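Local coordinates for protein Asp/Glu-specific dipeptidyl-peptidase (Flavobacterium psychrophilum, PDB 5JXF) that removes dipeptides from the N-terminus of oligopeptides as a serine peptidase of family S46, with strict specificity for acidic residues (Asp or Glu) at P1, at residues A[426-431]-A[438-443]. Residues are numbered along the deposited sequence; the frame is centred on the assembly and turned at random.
Sequences YQLEQV and QAFNDR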
ATOM      1  N   TYR A 426      39.238  -6.644 -22.024  1.00 75.51           N
ATOM      2  CA  TYR A 426      39.276  -5.614 -23.040  1.00 79.12           C
ATOM      3  C   TYR A 426      40.131  -4.434 -22.604  1.00 79.87           C
ATOM      4  O   TYR A 426      40.951  -3.932 -23.360  1.00 77.72           O
ATOM      5  CB  TYR A 426      37.868  -5.145 -23.341  1.00 79.44           C
ATOM      6  CG  TYR A 426      37.764  -4.167 -24.475  1.00 80.51           C
ATOM      7  CD1 TYR A 426      37.768  -4.603 -25.798  1.00 83.92           C
ATOM      8  CD2 TYR A 426      37.633  -2.806 -24.227  1.00 79.39           C
ATOM      9  CE1 TYR A 426      37.656  -3.702 -26.847  1.00 83.42           C
ATOM     10  CE2 TYR A 426      37.519  -1.898 -25.264  1.00 82.37           C
ATOM     11  CZ  TYR A 426      37.531  -2.351 -26.569  1.00 82.66           C
ATOM     12  OH  TYR A 426      37.411  -1.448 -27.595  1.00 81.80           O
ATOM     13  N   GLN A 427      39.935  -3.990 -21.373  1.00 79.87           N
ATOM     14  CA  GLN A 427      40.665  -2.836 -20.873  1.00 79.74           C
ATOM     15  C   GLN A 427      42.137  -3.195 -20.663  1.00 78.73           C
ATOM     16  O   GLN A 427      43.028  -2.505 -21.160  1.00 75.66           O
ATOM     17  CB  GLN A 427      40.002  -2.317 -19.592  1.00 73.23           C
ATOM     18  CG  GLN A 427      38.557  -1.913 -19.849  1.00 75.71           C
ATOM     19  CD  GLN A 427      37.867  -1.275 -18.665  1.00 75.29           C
ATOM     20  OE1 GLN A 427      37.768  -1.863 -17.589  1.00 73.69           O
ATOM     21  NE2 GLN A 427      37.376  -0.061 -18.863  1.00 81.26           N
ATOM     22  N   LEU A 428      42.369  -4.299 -19.958  1.00 76.99           N
ATOM     23  CA  LEU A 428      43.704  -4.861 -19.764  1.00 80.57           C
ATOM     24  C   LEU A 428      44.471  -4.999 -21.093  1.00 85.56           C
ATOM     25  O   LEU A 428      45.695  -4.836 -21.118  1.00 89.50           O
ATOM     26  CB  LEU A 428      43.603  -6.218 -19.066  1.00 83.91           C
ATOM     27  CG  LEU A 428      44.865  -6.950 -18.595  1.00 87.48           C
ATOM     28  CD1 LEU A 428      45.542  -6.169 -17.477  1.00 86.33           C
ATOM     29  CD2 LEU A 428      44.531  -8.367 -18.138  1.00 84.33           C
ATOM     30  N   GLU A 429      43.757  -5.281 -22.185  1.00 86.43           N
ATOM     31  CA  GLU A 429      44.343  -5.256 -23.528  1.00 89.77           C
ATOM     32  C   GLU A 429      45.027  -3.938 -23.868  1.00 90.13           C
ATOM     33  O   GLU A 429      46.102  -3.921 -24.459  1.00 90.65           O
ATOM     34  CB  GLU A 429      43.261  -5.532 -24.566  1.00 95.43           C
ATOM     35  CG  GLU A 429      43.702  -5.663 -26.004  1.00100.36           C
ATOM     36  CD  GLU A 429      42.720  -4.954 -26.906  1.00106.49           C
ATOM     37  OE1 GLU A 429      41.829  -4.285 -26.345  1.00106.55           O
ATOM     38  OE2 GLU A 429      42.804  -5.075 -28.145  1.00108.66           O
ATOM     39  N   GLN A 430      44.404  -2.824 -23.505  1.00 87.94           N
ATOM     40  CA  GLN A 430      44.957  -1.530 -23.878  1.00 91.12           C
ATOM     41  C   GLN A 430      45.979  -0.995 -22.868  1.00 87.35           C
ATOM     42  O   GLN A 430      46.660  -0.015 -23.150  1.00 89.43           O
ATOM     43  CB  GLN A 430      43.840  -0.508 -24.088  1.00 95.84           C
ATOM     44  CG  GLN A 430      43.680  -0.126 -25.551  1.00 99.43           C
ATOM     45  CD  GLN A 430      42.839   1.116 -25.755  1.00103.21           C
ATOM     46  OE1 GLN A 430      41.721   1.042 -26.266  1.00108.55           O
ATOM     47  NE2 GLN A 430      43.378   2.270 -25.372  1.00101.36           N
ATOM     48  N   VAL A 431      46.094  -1.631 -21.705  1.00 83.03           N
ATOM     49  CA  VAL A 431      47.213  -1.355 -20.808  1.00 81.68           C
ATOM     50  C   VAL A 431      48.516  -1.758 -21.513  1.00 83.19           C
ATOM     51  O   VAL A 431      49.505  -1.002 -21.520  1.00 76.74           O
ATOM     52  CB  VAL A 431      47.080  -2.108 -19.462  1.00 78.10           C
ATOM     53  CG1 VAL A 431      48.318  -1.897 -18.600  1.00 73.60           C
ATOM     54  CG2 VAL A 431      45.833  -1.659 -18.724  1.00 74.61           C
ATOM     55  N   GLN A 438      55.173  -5.014 -19.217  1.00 85.28           N
ATOM     56  CA  GLN A 438      55.325  -5.260 -17.785  1.00 86.85           C
ATOM     57  C   GLN A 438      54.095  -4.767 -17.028  1.00 81.47           C
ATOM     58  O   GLN A 438      53.677  -5.374 -16.044  1.00 75.75           O
ATOM     59  CB  GLN A 438      56.591  -4.597 -17.235  1.00 83.98           C
ATOM     60  CG  GLN A 438      57.148  -5.304 -16.002  1.00 89.02           C
ATOM     61  CD  GLN A 438      58.273  -4.537 -15.318  1.00 98.18           C
ATOM     62  OE1 GLN A 438      58.373  -3.311 -15.429  1.00 97.31           O
ATOM     63  NE2 GLN A 438      59.125  -5.260 -14.602  1.00101.36           N
ATOM     64  N   ALA A 439      53.529  -3.660 -17.499  1.00 79.17           N
ATOM     65  CA  ALA A 439      52.304  -3.123 -16.936  1.00 77.61           C
ATOM     66  C   ALA A 439      51.143  -4.087 -17.187  1.00 81.30           C
ATOM     67  O   ALA A 439      50.287  -4.284 -16.321  1.00 73.91           O
ATOM     68  CB  ALA A 439      52.005  -1.758 -17.524  1.00 71.61           C
ATOM     69  N   PHE A 440      51.129  -4.684 -18.378  1.00 87.14           N
ATOM     70  CA  PHE A 440      50.126  -5.682 -18.736  1.00 84.20           C
ATOM     71  C   PHE A 440      50.119  -6.835 -17.738  1.00 81.15           C
ATOM     72  O   PHE A 440      49.097  -7.140 -17.120  1.00 75.85           O
ATOM     73  CB  PHE A 440      50.378  -6.215 -20.156  1.00 85.70           C
ATOM     74  CG  PHE A 440      49.492  -7.370 -20.538  1.00 90.39           C
ATOM     75  CD1 PHE A 440      48.224  -7.148 -21.052  1.00 89.47           C
ATOM     76  CD2 PHE A 440      49.925  -8.682 -20.385  1.00 91.79           C
ATOM     77  CE1 PHE A 440      47.404  -8.212 -21.398  1.00 89.75           C
ATOM     78  CE2 PHE A 440      49.109  -9.746 -20.728  1.00 90.71           C
ATOM     79  CZ  PHE A 440      47.849  -9.511 -21.239  1.00 89.34           C
ATOM     80  N   ASN A 441      51.276  -7.469 -17.590  1.00 81.91           N
ATOM     81  CA  ASN A 441      51.408  -8.629 -16.728  1.00 82.95           C
ATOM     82  C   ASN A 441      51.235  -8.304 -15.249  1.00 84.51           C
ATOM     83  O   ASN A 441      50.870  -9.175 -14.463  1.00 81.00           O
ATOM     84  CB  ASN A 441      52.761  -9.297 -16.955  1.00 83.16           C
ATOM     85  CG  ASN A 441      52.875  -9.929 -18.328  1.00 89.24           C
ATOM     86  OD1 ASN A 441      51.939 -10.575 -18.813  1.00 93.43           O
ATOM     87  ND2 ASN A 441      54.029  -9.750 -18.964  1.00 91.08           N
ATOM     88  N   ASP A 442      51.499  -7.059 -14.866  1.00 83.41           N
ATOM     89  CA  ASP A 442      51.255  -6.638 -13.492  1.00 81.98           C
ATOM     90  C   ASP A 442      49.752  -6.588 -13.223  1.00 82.57           C
ATOM     91  O   ASP A 442      49.257  -7.170 -12.249  1.00 79.22           O
ATOM     92  CB  ASP A 442      51.904  -5.278 -13.211  1.00 82.71           C
ATOM     93  CG  ASP A 442      53.349  -5.406 -12.752  1.00 88.87           C
ATOM     94  OD1 ASP A 442      53.667  -6.395 -12.059  1.00 95.26           O
ATOM     95  OD2 ASP A 442      54.169  -4.525 -13.090  1.00 84.69           O
ATOM     96  N   ARG A 443      49.026  -5.905 -14.103  1.00 85.88           N
ATOM     97  CA  ARG A 443      47.589  -5.750 -13.932  1.00 83.77           C
ATOM     98  C   ARG A 443      46.821  -7.011 -14.329  1.00 79.82           C
ATOM     99  O   ARG A 443      45.674  -7.197 -13.913  1.00 73.30           O
ATOM    100  CB  ARG A 443      47.093  -4.540 -14.722  1.00 80.97           C
ATOM    101  CG  ARG A 443      47.638  -3.234 -14.171  1.00 79.62           C
ATOM    102  CD  ARG A 443      47.073  -2.017 -14.878  1.00 86.59           C
ATOM    103  NE  ARG A 443      47.671  -0.785 -14.366  1.00 94.70           N
ATOM    104  CZ  ARG A 443      47.463   0.424 -14.880  1.00 93.26           C
ATOM    105  NH1 ARG A 443      46.663   0.575 -15.930  1.00 86.66           N
ATOM    106  NH2 ARG A 443      48.059   1.484 -14.345  1.00 96.68           N
TER
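L428 reaches across to F440 and R443 at the buried side of a helical hairpin, where segments 426-431 and 438-443 of consecutive helices run roughly antiparallel (149°), their axes 8.8 Å apart at closest. With CG anti to the backbone N (chi1 -173°), L428 sets its CD1 methyl 3.5 Å from the R443 backbone C and passes alongside the arginine CB. L428 CG sits above the ring plane of F440, past its CD1-CE1 side and 4.0 Å from CE1, the two side chains crossing at about a right angle. The same ring turns an edge to the L428 carbonyl, whose O lies near the ring plane, 3.4 Å from F440 CD1. Nearer the turn, V431 puts CG1 on the A439 methyl, CB, at 3.8 Å. The exposed side is looser: the extended R443 chain runs out past V431, whose CG2 lies at the guanidinium edge, 3.7 Å from NH1. No hydrogen bond joins the segments; apolar contact holds them close to the turn between helices 417-435 and 437-450. Away from the active site, this hairpin packs through F440 on A519, V522 and L523 of helix 519-528, while Y426 leans on helix 530-545 and hydrogen-bonds S543.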